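Coiled-coil and C2 domain-containing protein 1-like (Drosophila melanogaster, PDB 6EI6) binds monophosphorylated phosphatidylinositols and regulates ESCRT-dependent endosomal sorting, supporting the ESCRT-III component shrub, probably by preventing its inappropriate polymerisation. Local coordinates at residues N70-L75 with R104-V109; S118-V123 with V245-R250; P147-E152 with R182-I187; K194-S199 with D207-T212. All blocks are in the same frame, centred on the assembly; numbering follows the deposited sequence.

This chain is the C-terminal piece of the protein: a helical part, which the C-terminal end rejoins, and the C2 domain that mediates its phosphoinositide and membrane binding. Contact 1 comes first along the chain and ties helix 66-91 to the segment leading into the C2 strands. Contact 2 then joins strands 119-128 and 241-249 and closes a long loop in which contacts 3 and 4 are nested in turn. Contacts 2 and 4 lie in the two facing four-stranded sheets, with centres about 21 Å apart, and meet where Phe195 packs on Ile122 and Val245. Contact 3 joins a loop to helix 182-190, which leads into contact 4. Contacts 1 and 4 are about 40 Å apart between centres.

Contact 1. Residues N70-L75 with R104-V109; sequences NRFENL and RSFNIV
Phe72 drives the edge of its ring into the face of Phe106: its CE1 stands 3.3 Å above the plane of the Phe106 ring, over the middle. With the planes turned by 61°, this is a T-shaped pair. One helical turn on, Leu75 holds CG trans to N (chi1 -164°), which carries its methyls to two partners: CD2 lies 3.6 Å from Phe106 CZ, while CD1 meets the edge of the Arg104 guanidinium, 3.5 Å from NE. On the outer side Arg71 NH2 donates to Ser105 O at 2.9 Å, a bent bond (131°), and a water accepts a hydrogen bond from Arg71 NH1 and donates one to the same carbonyl, which is thus held twice.

Helix 66-91, paired with helix 34-62 in a helical hairpin, thereby receives the loop that runs from strand 99-102 toward the first long strand of the C2 domain. Replacing Phe106 by an alanine would probably leave Phe72 CE1 and Leu75 CD2 without the ring they share, opening a gap between helix and loop.

Further out, Trp265, Met52 and Thr56 also touch Phe106, and the ring of His60 meets Phe72. Arg104 forms a salt bridge with Glu102, while its carbonyl accepts from Thr262 OG1.

Contact 2. Residues S118-V123 with V245-R250; sequences SELEIV and VKIRVR
Glu121 and Arg248 are a hydrogen-bonded pair between antiparallel strands, with Glu121 N to Arg248 O at 2.9 Å and almost straight (179°). Two residues on, Val123 and Lys246 repeat the exchange, Val123 N reaching Lys246 O at 2.8 Å. The tight side carries Leu120, Ile122, Ile247 and Val249. Here Leu120 CD1 touches two methyls, 3.9 Å from Ile247 CG2 and 3.8 Å from Val249 CG1.

On the other face, shared by Glu121, Val123, Lys246 and Arg248, the company is mixed and grows looser toward Lys246, whose CB packs on Val123 CB before the extended chain leads away. Glu121 and Arg248 lie side by side there. A bend at chi3 (64°) brings Arg248 NH1 to Glu121 OE2 at 3.0 Å, from above the carboxylate plane, the bridge bent to 141°. That same oxygen has a second mate in Arg172, and Arg248 NH2 pairs with Asp114.

Strands 171-176 and 225-233 flank the pair in its four-stranded sheet, and strand 192-199 of the facing sheet covers the apolar side through Val193 and Phe195.

Contact 3. Residues P147-E152 with R182-I187; sequences PLLNDE and RQFQRI
Pro147 and Ile187 open the apolar part: Pro147 CG comes to 3.6 Å from Ile187 CG2 as the two side chains slide past each other in opposite directions. With CG1 of Ile187 anti to the carbonyl carbon (chi1 -75°), CG2 faces the proline and CD1 reaches back to the backbone of Leu148, 3.4 Å from Leu148 O. Leu148 points its own side chain the same way as Phe184 and sets CD2 at the edge of that ring, 4.2 Å from CZ. Leu149 crosses Phe184 at about a right angle, both of its methyls gathered near CE2, although the separations modelled there are too short to be trusted in detail.

The polar part lies around the turn of the loop. Gln183 runs its extended chain up to the Asn150 backbone and ends beside it, the orientation of its amide being uncertain. The planes of the two side-chain amides are turned by 66° against each other.

A loop between strands 140-145 and 155-157 thus packs on helix 182-190, itself inserted just before strand 192-199: an excursion between strands at the margin of the C2 beta-sandwich.

Contact 4. Residues K194-S199 with D207-T212; sequences KFEIYS and DTLIGT
Ile197 faces both Ile210 and Gly211, a classic beta bulge in the hairpin of strands 192-199 and 208-216 at the edge of a C2 sheet. Ile197 N donates to Gly211 O at 2.8 Å, while Ile197 O takes Ile210 N at 2.7 Å and, weakly, Gly211 N. The register slips by one residue here, which joins Tyr198 and Leu209 as a non-hydrogen-bonded pair.

Tyr198 turns its ring beside its own backbone N (chi1 -80°), which lays it along the strand beneath Leu209. Leu209 has CG swung the other way, trans to N (chi1 -179°), and this drops CD1 over one ring face, offset toward the rim, in a CH-pi contact 4.0 Å from the centroid. At the far end of the ring, Tyr198 OH donates to Glu196 OE1 at 3.3 Å, coming from above the carboxylate plane. The ring of Tyr141, nearly parallel, also meets Tyr198. Were an alanine here instead of Tyr198, Leu209 CD1 would probably lose its ring face and the Glu196 carboxylate would be left without its phenolic donor and freer to turn.

On the other side of the hairpin, Ile210 stretches CD1 to 3.8 Å from Ser199 CB. The Ser199 hydroxyl stands between its own N and carbonyl carbon, and OG rests 3.2 Å from Thr208 CB.

Contact 1. Residues N70-L75 with R104-V109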
loop_
_atom_site.group_PDB
_atom_site.type_symbol
_atom_site.label_atom_id
_atom_site.label_comp_id
_atom_site.label_asym_id
_atom_site.label_seq_id
_atom_site.Cartn_x
_atom_site.Cartn_y
_atom_site.Cartn_z
ATOM N N ASN A 70 6.931 6.469 -17.109
ATOM C CA ASN A 70 7.781 5.877 -18.138
ATOM C C ASN A 70 9.208 5.705 -17.648
ATOM O O ASN A 70 9.885 4.747 -18.027
ATOM C CB ASN A 70 7.781 6.748 -19.388
ATOM C CG ASN A 70 6.403 7.040 -19.885
ATOM O OD1 ASN A 70 6.032 8.201 -20.034
ATOM N ND2 ASN A 70 5.621 5.990 -20.141
ATOM N N ARG A 71 9.695 6.651 -16.838
ATOM C CA ARG A 71 11.057 6.564 -16.335
ATOM C C ARG A 71 11.276 5.258 -15.582
ATOM O O ARG A 71 12.199 4.490 -15.892
ATOM C CB ARG A 71 11.363 7.762 -15.436
ATOM C CG ARG A 71 12.827 7.959 -15.247
ATOM C CD ARG A 71 13.173 9.117 -14.315
ATOM N NE ARG A 71 14.301 8.710 -13.483
ATOM C CZ ARG A 71 14.496 9.122 -12.235
ATOM N NH1 ARG A 71 13.648 9.984 -11.677
ATOM N NH2 ARG A 71 15.541 8.665 -11.546
ATOM N N PHE A 72 10.407 4.970 -14.606
ATOM C CA PHE A 72 10.621 3.805 -13.765
ATOM C C PHE A 72 10.165 2.526 -14.438
ATOM O O PHE A 72 10.673 1.448 -14.096
ATOM C CB PHE A 72 9.957 4.023 -12.410
ATOM C CG PHE A 72 10.742 4.958 -11.542
ATOM C CD1 PHE A 72 11.779 4.477 -10.746
ATOM C CD2 PHE A 72 10.526 6.330 -11.612
ATOM C CE1 PHE A 72 12.533 5.334 -9.992
ATOM C CE2 PHE A 72 11.284 7.209 -10.865
ATOM C CZ PHE A 72 12.288 6.719 -10.047
ATOM N N GLU A 73 9.295 2.620 -15.442
ATOM C CA GLU A 73 9.035 1.444 -16.261
ATOM C C GLU A 73 10.281 1.064 -17.051
ATOM O O GLU A 73 10.634 -0.122 -17.137
ATOM C CB GLU A 73 7.837 1.697 -17.186
ATOM C CG GLU A 73 7.633 0.683 -18.306
ATOM C CD GLU A 73 7.186 -0.715 -17.829
ATOM O OE1 GLU A 73 7.036 -0.949 -16.598
ATOM O OE2 GLU A 73 6.971 -1.588 -18.709
ATOM N N ASN A 74 10.981 2.062 -17.606
ATOM C CA ASN A 74 12.207 1.785 -18.352
ATOM C C ASN A 74 13.292 1.222 -17.437
ATOM O O ASN A 74 14.072 0.355 -17.846
ATOM C CB ASN A 74 12.704 3.055 -19.038
ATOM C CG ASN A 74 11.865 3.444 -20.238
ATOM O OD1 ASN A 74 11.485 2.601 -21.037
ATOM N ND2 ASN A 74 11.590 4.732 -20.375
ATOM N N LEU A 75 13.377 1.724 -16.204
ATOM C CA LEU A 75 14.282 1.135 -15.224
ATOM C C LEU A 75 13.913 -0.323 -14.932
ATOM O O LEU A 75 14.779 -1.210 -14.946
ATOM C CB LEU A 75 14.253 1.987 -13.962
ATOM C CG LEU A 75 15.340 1.845 -12.907
ATOM C CD1 LEU A 75 16.756 2.005 -13.464
ATOM C CD2 LEU A 75 15.055 2.854 -11.795
ATOM N N ARG A 104 20.980 4.602 -8.084
ATOM C CA ARG A 104 19.786 5.037 -8.782
ATOM C C ARG A 104 19.051 6.013 -7.886
ATOM O O ARG A 104 18.885 5.746 -6.694
ATOM C CB ARG A 104 18.877 3.856 -9.120
ATOM C CG ARG A 104 19.423 2.970 -10.187
ATOM C CD ARG A 104 19.553 3.736 -11.490
ATOM N NE ARG A 104 20.072 2.849 -12.519
ATOM C CZ ARG A 104 21.363 2.596 -12.706
ATOM N NH1 ARG A 104 22.275 3.193 -11.950
ATOM N NH2 ARG A 104 21.736 1.758 -13.664
ATOM N N SER A 105 18.614 7.137 -8.453
ATOM C CA SER A 105 17.864 8.127 -7.690
ATOM C C SER A 105 16.394 7.730 -7.738
ATOM O O SER A 105 15.721 7.910 -8.754
ATOM C CB SER A 105 18.084 9.522 -8.260
ATOM O OG SER A 105 19.437 9.699 -8.670
ATOM N N PHE A 106 15.912 7.113 -6.675
ATOM C CA PHE A 106 14.491 7.151 -6.377
ATOM C C PHE A 106 14.316 8.302 -5.415
ATOM O O PHE A 106 15.244 8.657 -4.675
ATOM C CB PHE A 106 13.986 5.856 -5.745
ATOM C CG PHE A 106 14.041 4.656 -6.664
ATOM C CD1 PHE A 106 15.224 4.290 -7.293
ATOM C CD2 PHE A 106 12.908 3.888 -6.889
ATOM C CE1 PHE A 106 15.274 3.183 -8.138
ATOM C CE2 PHE A 106 12.950 2.774 -7.741
ATOM C CZ PHE A 106 14.135 2.427 -8.360
ATOM N N ASN A 107 13.156 8.925 -5.441
ATOM C CA ASN A 107 13.063 10.033 -4.504
ATOM C C ASN A 107 12.129 9.646 -3.373
ATOM O O ASN A 107 11.113 10.312 -3.151
ATOM C CB ASN A 107 12.605 11.303 -5.208
ATOM C CG ASN A 107 12.874 12.540 -4.395
ATOM O OD1 ASN A 107 13.592 12.502 -3.392
ATOM N ND2 ASN A 107 12.289 13.645 -4.808
ATOM N N ILE A 108 12.476 8.566 -2.663
ATOM C CA ILE A 108 11.499 7.874 -1.820
ATOM C C ILE A 108 10.991 8.792 -0.717
ATOM O O ILE A 108 9.805 8.756 -0.357
ATOM C CB ILE A 108 12.097 6.574 -1.245
ATOM C CG1 ILE A 108 12.441 5.615 -2.380
ATOM C CG2 ILE A 108 11.121 5.906 -0.256
ATOM C CD1 ILE A 108 13.672 4.792 -2.095
ATOM N N VAL A 109 11.868 9.649 -0.185
ATOM C CA VAL A 109 11.502 10.521 0.927
ATOM C C VAL A 109 10.488 11.600 0.537
ATOM O O VAL A 109 9.906 12.232 1.427
ATOM C CB VAL A 109 12.833 11.048 1.527
ATOM C CG1 VAL A 109 12.708 12.408 2.197
ATOM C CG2 VAL A 109 13.391 10.033 2.532
HETATM O O HOH W 1 13.556 9.965 -9.004
#

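Contact 2. Residues S118-V123 with V245-R250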
loop_
_atom_site.group_PDB
_atom_site.type_symbol
_atom_site.label_atom_id
_atom_site.label_comp_id
_atom_site.label_asym_id
_atom_site.label_seq_id
_atom_site.Cartn_x
_atom_site.Cartn_y
_atom_site.Cartn_z
ATOM N N SER A 118 5.218 12.791 9.977
ATOM C CA SER A 118 4.522 12.179 11.100
ATOM C C SER A 118 3.061 11.874 10.799
ATOM O O SER A 118 2.338 11.441 11.700
ATOM C CB SER A 118 4.608 13.090 12.326
ATOM O OG SER A 118 3.843 14.274 12.125
ATOM N N GLU A 119 2.614 12.071 9.564
ATOM C CA GLU A 119 1.195 12.080 9.239
ATOM C C GLU A 119 0.797 10.875 8.399
ATOM O O GLU A 119 1.400 10.607 7.351
ATOM C CB GLU A 119 0.820 13.357 8.494
ATOM C CG GLU A 119 0.535 14.487 9.431
ATOM C CD GLU A 119 -0.029 15.700 8.738
ATOM O OE1 GLU A 119 0.101 15.815 7.486
ATOM O OE2 GLU A 119 -0.610 16.542 9.469
ATOM N N LEU A 120 -0.243 10.180 8.847
ATOM C CA LEU A 120 -0.961 9.215 8.035
ATOM C C LEU A 120 -2.318 9.804 7.691
ATOM O O LEU A 120 -3.011 10.322 8.571
ATOM C CB LEU A 120 -1.117 7.890 8.776
ATOM C CG LEU A 120 -1.831 6.822 7.962
ATOM C CD1 LEU A 120 -1.162 5.464 8.106
ATOM C CD2 LEU A 120 -3.274 6.760 8.406
ATOM N N GLU A 121 -2.691 9.726 6.419
ATOM C CA GLU A 121 -3.974 10.217 5.945
ATOM C C GLU A 121 -4.866 9.050 5.528
ATOM O O GLU A 121 -4.407 8.115 4.865
ATOM C CB GLU A 121 -3.789 11.172 4.767
ATOM C CG GLU A 121 -5.086 11.786 4.285
ATOM C CD GLU A 121 -4.879 12.762 3.160
ATOM O OE1 GLU A 121 -4.814 13.984 3.444
ATOM O OE2 GLU A 121 -4.769 12.301 1.994
ATOM N N ILE A 122 -6.148 9.113 5.908
ATOM C CA ILE A 122 -7.161 8.141 5.496
ATOM C C ILE A 122 -8.212 8.867 4.666
ATOM O O ILE A 122 -8.690 9.936 5.062
ATOM C CB ILE A 122 -7.809 7.441 6.699
ATOM C CG1 ILE A 122 -6.761 6.623 7.435
ATOM C CG2 ILE A 122 -8.949 6.546 6.247
ATOM C CD1 ILE A 122 -7.155 6.274 8.838
ATOM N N VAL A 123 -8.558 8.298 3.514
ATOM C CA VAL A 123 -9.544 8.878 2.613
ATOM C C VAL A 123 -10.663 7.866 2.437
ATOM O O VAL A 123 -10.428 6.756 1.939
ATOM C CB VAL A 123 -8.939 9.239 1.252
ATOM C CG1 VAL A 123 -9.979 9.912 0.390
ATOM C CG2 VAL A 123 -7.704 10.133 1.426
ATOM N N VAL A 245 -11.300 3.280 -0.677
ATOM C CA VAL A 245 -10.560 3.885 0.417
ATOM C C VAL A 245 -9.102 4.101 -0.004
ATOM O O VAL A 245 -8.547 3.339 -0.799
ATOM C CB VAL A 245 -10.702 2.965 1.650
ATOM C CG1 VAL A 245 -9.522 3.090 2.578
ATOM C CG2 VAL A 245 -12.003 3.266 2.373
ATOM N N LYS A 246 -8.486 5.159 0.526
ATOM C CA LYS A 246 -7.059 5.412 0.375
ATOM C C LYS A 246 -6.407 5.523 1.748
ATOM O O LYS A 246 -7.008 6.055 2.686
ATOM C CB LYS A 246 -6.799 6.693 -0.402
ATOM C CG LYS A 246 -7.407 6.743 -1.790
ATOM C CD LYS A 246 -7.247 8.146 -2.343
ATOM C CE LYS A 246 -7.375 8.147 -3.849
ATOM N NZ LYS A 246 -7.215 9.532 -4.372
ATOM N N ILE A 247 -5.182 5.012 1.879
ATOM C CA ILE A 247 -4.360 5.267 3.055
ATOM C C ILE A 247 -2.992 5.728 2.580
ATOM O O ILE A 247 -2.334 5.041 1.788
ATOM C CB ILE A 247 -4.229 4.034 3.957
ATOM C CG1 ILE A 247 -5.601 3.378 4.154
ATOM C CG2 ILE A 247 -3.619 4.442 5.293
ATOM C CD1 ILE A 247 -5.542 2.163 5.038
ATOM N N ARG A 248 -2.568 6.895 3.045
ATOM C CA ARG A 248 -1.419 7.561 2.454
ATOM C C ARG A 248 -0.453 8.018 3.528
ATOM O O ARG A 248 -0.867 8.537 4.564
ATOM C CB ARG A 248 -1.859 8.752 1.623
ATOM C CG ARG A 248 -2.911 8.408 0.587
ATOM C CD ARG A 248 -3.377 9.654 -0.147
ATOM N NE ARG A 248 -2.297 10.279 -0.917
ATOM C CZ ARG A 248 -1.725 11.439 -0.592
ATOM N NH1 ARG A 248 -2.121 12.107 0.495
ATOM N NH2 ARG A 248 -0.757 11.938 -1.355
ATOM N N VAL A 249 0.840 7.843 3.261
ATOM C CA VAL A 249 1.897 8.393 4.100
ATOM C C VAL A 249 2.862 9.175 3.215
ATOM O O VAL A 249 2.842 9.064 1.984
ATOM C CB VAL A 249 2.640 7.310 4.896
ATOM C CG1 VAL A 249 1.736 6.766 5.971
ATOM C CG2 VAL A 249 3.093 6.204 3.954
ATOM N N ARG A 250 3.675 10.016 3.864
ATOM C CA ARG A 250 4.675 10.788 3.130
ATOM C C ARG A 250 5.746 9.880 2.528
ATOM O O ARG A 250 6.209 10.113 1.412
ATOM C CB ARG A 250 5.317 11.836 4.039
ATOM C CG ARG A 250 6.793 12.029 3.777
ATOM C CD ARG A 250 7.296 13.419 4.110
ATOM N NE ARG A 250 7.035 14.340 3.003
ATOM C CZ ARG A 250 7.519 15.575 2.929
ATOM N NH1 ARG A 250 8.299 16.030 3.894
ATOM N NH2 ARG A 250 7.226 16.348 1.891
#

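Contact 3. Residues P147-E152 with R182-I187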
loop_
_atom_site.group_PDB
_atom_site.type_symbol
_atom_site.label_atom_id
_atom_site.label_comp_id
_atom_site.label_asym_id
_atom_site.label_seq_id
_atom_site.Cartn_x
_atom_site.Cartn_y
_atom_site.Cartn_z
ATOM N N PRO A 147 -5.618 2.207 14.900
ATOM C CA PRO A 147 -4.993 1.866 16.187
ATOM C C PRO A 147 -3.866 2.830 16.549
ATOM O O PRO A 147 -3.070 3.225 15.696
ATOM C CB PRO A 147 -4.466 0.440 15.963
ATOM C CG PRO A 147 -4.258 0.332 14.506
ATOM C CD PRO A 147 -5.257 1.258 13.832
ATOM N N LEU A 148 -3.809 3.214 17.829
ATOM C CA LEU A 148 -2.720 4.062 18.315
ATOM C C LEU A 148 -1.946 3.354 19.425
ATOM O O LEU A 148 -1.894 2.118 19.453
ATOM C CB LEU A 148 -3.254 5.419 18.786
ATOM C CG LEU A 148 -3.909 6.292 17.697
ATOM C CD1 LEU A 148 -4.373 7.628 18.221
ATOM C CD2 LEU A 148 -3.001 6.518 16.498
ATOM N N LEU A 149 -1.348 4.121 20.339
ATOM C CA LEU A 149 -0.429 3.567 21.335
ATOM C C LEU A 149 -1.170 2.860 22.458
ATOM O O LEU A 149 -2.186 3.353 22.960
ATOM C CB LEU A 149 0.448 4.658 21.940
ATOM C CG LEU A 149 1.488 5.323 21.046
ATOM C CD1 LEU A 149 2.173 4.305 20.130
ATOM C CD2 LEU A 149 0.838 6.458 20.258
ATOM N N ASN A 150 -0.613 1.718 22.875
ATOM C CA ASN A 150 -1.194 0.823 23.872
ATOM C C ASN A 150 -2.682 0.671 23.621
ATOM O O ASN A 150 -3.489 1.431 24.169
ATOM C CB ASN A 150 -0.909 1.334 25.281
ATOM C CG ASN A 150 0.560 1.248 25.630
ATOM O OD1 ASN A 150 1.186 2.256 25.966
ATOM N ND2 ASN A 150 1.125 0.044 25.538
ATOM N N ASP A 151 -3.027 -0.330 22.809
ATOM C CA ASP A 151 -4.279 -0.364 22.062
ATOM C C ASP A 151 -5.440 0.195 22.877
ATOM O O ASP A 151 -5.697 -0.246 24.002
ATOM C CB ASP A 151 -4.578 -1.801 21.599
ATOM C CG ASP A 151 -4.812 -2.769 22.757
ATOM O OD1 ASP A 151 -4.133 -2.635 23.803
ATOM O OD2 ASP A 151 -5.675 -3.669 22.608
ATOM N N GLU A 152 -6.116 1.202 22.320
ATOM C CA GLU A 152 -5.830 1.755 20.989
ATOM C C GLU A 152 -6.031 3.251 21.090
ATOM O O GLU A 152 -5.709 3.858 22.124
ATOM C CB GLU A 152 -6.788 1.187 19.913
ATOM C CG GLU A 152 -6.264 0.070 19.000
ATOM C CD GLU A 152 -7.310 -0.405 17.961
ATOM O OE1 GLU A 152 -8.003 0.449 17.346
ATOM O OE2 GLU A 152 -7.440 -1.639 17.759
ATOM N N ARG A 182 8.820 1.582 18.184
ATOM C CA ARG A 182 8.781 0.234 17.617
ATOM C C ARG A 182 7.394 -0.399 17.711
ATOM O O ARG A 182 7.078 -1.294 16.920
ATOM C CB ARG A 182 9.831 -0.665 18.288
ATOM C CG ARG A 182 9.594 -0.960 19.760
ATOM C CD ARG A 182 10.811 -0.529 20.591
ATOM N NE ARG A 182 10.546 -0.493 22.034
ATOM C CZ ARG A 182 10.185 0.598 22.711
ATOM N NH1 ARG A 182 10.021 1.755 22.080
ATOM N NH2 ARG A 182 9.975 0.528 24.023
ATOM N N GLN A 183 6.546 0.057 18.630
ATOM C CA GLN A 183 5.186 -0.460 18.672
ATOM C C GLN A 183 4.272 0.213 17.652
ATOM O O GLN A 183 3.241 -0.365 17.287
ATOM C CB GLN A 183 4.604 -0.321 20.081
ATOM C CG GLN A 183 3.751 0.914 20.311
ATOM C CD GLN A 183 2.797 0.737 21.495
ATOM O OE1 GLN A 183 2.545 -0.387 21.946
ATOM N NE2 GLN A 183 2.283 1.847 22.014
ATOM N N PHE A 184 4.619 1.408 17.171
ATOM C CA PHE A 184 3.937 1.914 15.986
ATOM C C PHE A 184 4.332 1.111 14.759
ATOM O O PHE A 184 3.519 0.903 13.847
ATOM C CB PHE A 184 4.272 3.377 15.757
ATOM C CG PHE A 184 3.171 4.312 16.115
ATOM C CD1 PHE A 184 1.960 4.275 15.441
ATOM C CD2 PHE A 184 3.354 5.248 17.124
ATOM C CE1 PHE A 184 0.934 5.154 15.773
ATOM C CE2 PHE A 184 2.350 6.133 17.459
ATOM C CZ PHE A 184 1.133 6.089 16.791
ATOM N N GLN A 185 5.602 0.700 14.697
ATOM C CA GLN A 185 6.034 -0.193 13.633
ATOM C C GLN A 185 5.316 -1.539 13.729
ATOM O O GLN A 185 4.976 -2.137 12.702
ATOM C CB GLN A 185 7.555 -0.347 13.680
ATOM C CG GLN A 185 8.298 1.001 13.588
ATOM C CD GLN A 185 9.573 1.067 14.443
ATOM O OE1 GLN A 185 10.212 0.050 14.715
ATOM N NE2 GLN A 185 9.938 2.273 14.865
ATOM N N ARG A 186 5.073 -2.024 14.955
ATOM C CA ARG A 186 4.167 -3.150 15.193
ATOM C C ARG A 186 2.853 -2.969 14.449
ATOM O O ARG A 186 2.388 -3.853 13.713
ATOM C CB ARG A 186 3.881 -3.272 16.697
ATOM C CG ARG A 186 3.357 -4.680 17.134
ATOM C CD ARG A 186 2.024 -4.749 17.968
ATOM N NE ARG A 186 1.541 -6.127 17.855
ATOM C CZ ARG A 186 0.629 -6.746 18.606
ATOM N NH1 ARG A 186 0.035 -6.150 19.632
ATOM N NH2 ARG A 186 0.330 -8.011 18.315
ATOM N N ILE A 187 2.246 -1.805 14.638
ATOM C CA ILE A 187 0.918 -1.560 14.106
ATOM C C ILE A 187 0.939 -1.643 12.587
ATOM O O ILE A 187 0.074 -2.279 11.976
ATOM C CB ILE A 187 0.398 -0.205 14.615
ATOM C CG1 ILE A 187 -0.030 -0.322 16.091
ATOM C CG2 ILE A 187 -0.726 0.332 13.723
ATOM C CD1 ILE A 187 -0.145 1.026 16.793
#

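Contact 4. Residues K194-S199 with D207-T212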
loop_
_atom_site.group_PDB
_atom_site.type_symbol
_atom_site.label_atom_id
_atom_site.label_comp_id
_atom_site.label_asym_id
_atom_site.label_seq_id
_atom_site.Cartn_x
_atom_site.Cartn_y
_atom_site.Cartn_z
ATOM N N LYS A 194 -10.047 0.010 10.529
ATOM C CA LYS A 194 -11.395 -0.548 10.472
ATOM C C LYS A 194 -12.375 0.503 9.957
ATOM O O LYS A 194 -12.406 1.626 10.464
ATOM C CB LYS A 194 -11.819 -1.052 11.858
ATOM C CG LYS A 194 -13.204 -1.759 11.922
ATOM C CD LYS A 194 -13.720 -1.939 13.387
ATOM C CE LYS A 194 -13.270 -3.259 14.011
ATOM N NZ LYS A 194 -13.492 -3.293 15.487
ATOM N N PHE A 195 -13.171 0.143 8.948
ATOM C CA PHE A 195 -14.211 1.012 8.401
ATOM C C PHE A 195 -15.569 0.372 8.653
ATOM O O PHE A 195 -15.836 -0.723 8.155
ATOM C CB PHE A 195 -14.031 1.233 6.899
ATOM C CG PHE A 195 -12.761 1.914 6.542
ATOM C CD1 PHE A 195 -11.580 1.190 6.405
ATOM C CD2 PHE A 195 -12.733 3.286 6.353
ATOM C CE1 PHE A 195 -10.403 1.819 6.105
ATOM C CE2 PHE A 195 -11.557 3.924 6.033
ATOM C CZ PHE A 195 -10.383 3.185 5.909
ATOM N N GLU A 196 -16.443 1.060 9.382
ATOM C CA GLU A 196 -17.789 0.556 9.651
ATOM C C GLU A 196 -18.808 1.403 8.906
ATOM O O GLU A 196 -18.846 2.621 9.079
ATOM C CB GLU A 196 -18.066 0.531 11.149
ATOM C CG GLU A 196 -17.240 -0.521 11.833
ATOM C CD GLU A 196 -17.342 -0.462 13.337
ATOM O OE1 GLU A 196 -18.023 0.449 13.838
ATOM O OE2 GLU A 196 -16.739 -1.323 14.020
ATOM N N ILE A 197 -19.606 0.767 8.054
ATOM C CA ILE A 197 -20.569 1.473 7.220
ATOM C C ILE A 197 -21.943 1.380 7.885
ATOM O O ILE A 197 -22.447 0.282 8.155
ATOM C CB ILE A 197 -20.592 0.914 5.792
ATOM C CG1 ILE A 197 -19.236 1.124 5.119
ATOM C CG2 ILE A 197 -21.653 1.621 4.980
ATOM C CD1 ILE A 197 -18.253 -0.041 5.289
ATOM N N TYR A 198 -22.546 2.527 8.181
ATOM C CA TYR A 198 -23.785 2.561 8.945
ATOM C C TYR A 198 -24.884 3.246 8.149
ATOM O O TYR A 198 -24.636 4.257 7.478
ATOM C CB TYR A 198 -23.608 3.295 10.263
ATOM C CG TYR A 198 -22.976 2.493 11.374
ATOM C CD1 TYR A 198 -23.746 1.712 12.223
ATOM C CD2 TYR A 198 -21.615 2.548 11.606
ATOM C CE1 TYR A 198 -23.166 0.994 13.254
ATOM C CE2 TYR A 198 -21.041 1.838 12.643
ATOM C CZ TYR A 198 -21.818 1.065 13.454
ATOM O OH TYR A 198 -21.225 0.359 14.479
ATOM N N SER A 199 -26.097 2.684 8.224
ATOM C CA SER A 199 -27.291 3.383 7.751
ATOM C C SER A 199 -27.870 4.204 8.896
ATOM O O SER A 199 -27.839 3.773 10.059
ATOM C CB SER A 199 -28.346 2.409 7.223
ATOM O OG SER A 199 -28.945 1.700 8.294
ATOM N N ASP A 207 -29.080 3.354 14.469
ATOM C CA ASP A 207 -28.358 3.146 13.218
ATOM C C ASP A 207 -28.030 1.672 13.018
ATOM O O ASP A 207 -27.774 0.934 13.974
ATOM C CB ASP A 207 -27.064 3.959 13.177
ATOM C CG ASP A 207 -27.303 5.455 13.293
ATOM O OD1 ASP A 207 -28.234 5.990 12.641
ATOM O OD2 ASP A 207 -26.542 6.096 14.052
ATOM N N THR A 208 -28.020 1.256 11.755
ATOM C CA THR A 208 -27.765 -0.130 11.380
ATOM C C THR A 208 -26.382 -0.285 10.740
ATOM O O THR A 208 -26.039 0.425 9.784
ATOM C CB THR A 208 -28.847 -0.637 10.424
ATOM O OG1 THR A 208 -30.146 -0.355 10.971
ATOM C CG2 THR A 208 -28.694 -2.137 10.227
ATOM N N LEU A 209 -25.595 -1.216 11.274
ATOM C CA LEU A 209 -24.309 -1.610 10.697
ATOM C C LEU A 209 -24.544 -2.338 9.375
ATOM O O LEU A 209 -24.937 -3.504 9.357
ATOM C CB LEU A 209 -23.546 -2.487 11.682
ATOM C CG LEU A 209 -22.159 -2.963 11.247
ATOM C CD1 LEU A 209 -21.257 -1.770 10.859
ATOM C CD2 LEU A 209 -21.517 -3.804 12.344
ATOM N N ILE A 210 -24.300 -1.649 8.257
ATOM C CA ILE A 210 -24.435 -2.254 6.933
ATOM C C ILE A 210 -23.318 -3.262 6.657
ATOM O O ILE A 210 -23.557 -4.326 6.067
ATOM C CB ILE A 210 -24.438 -1.152 5.868
ATOM C CG1 ILE A 210 -25.610 -0.214 6.086
ATOM C CG2 ILE A 210 -24.455 -1.765 4.482
ATOM C CD1 ILE A 210 -25.778 0.733 4.956
ATOM N N GLY A 211 -22.081 -2.927 7.017
ATOM C CA GLY A 211 -20.967 -3.835 6.804
ATOM C C GLY A 211 -19.667 -3.229 7.291
ATOM O O GLY A 211 -19.561 -2.020 7.523
ATOM N N THR A 212 -18.673 -4.103 7.433
ATOM C CA THR A 212 -17.343 -3.743 7.892
ATOM C C THR A 212 -16.298 -4.019 6.805
ATOM O O THR A 212 -16.439 -4.949 5.996
ATOM C CB THR A 212 -17.002 -4.494 9.187
ATOM O OG1 THR A 212 -17.931 -4.099 10.207
ATOM C CG2 THR A 212 -15.601 -4.134 9.673
#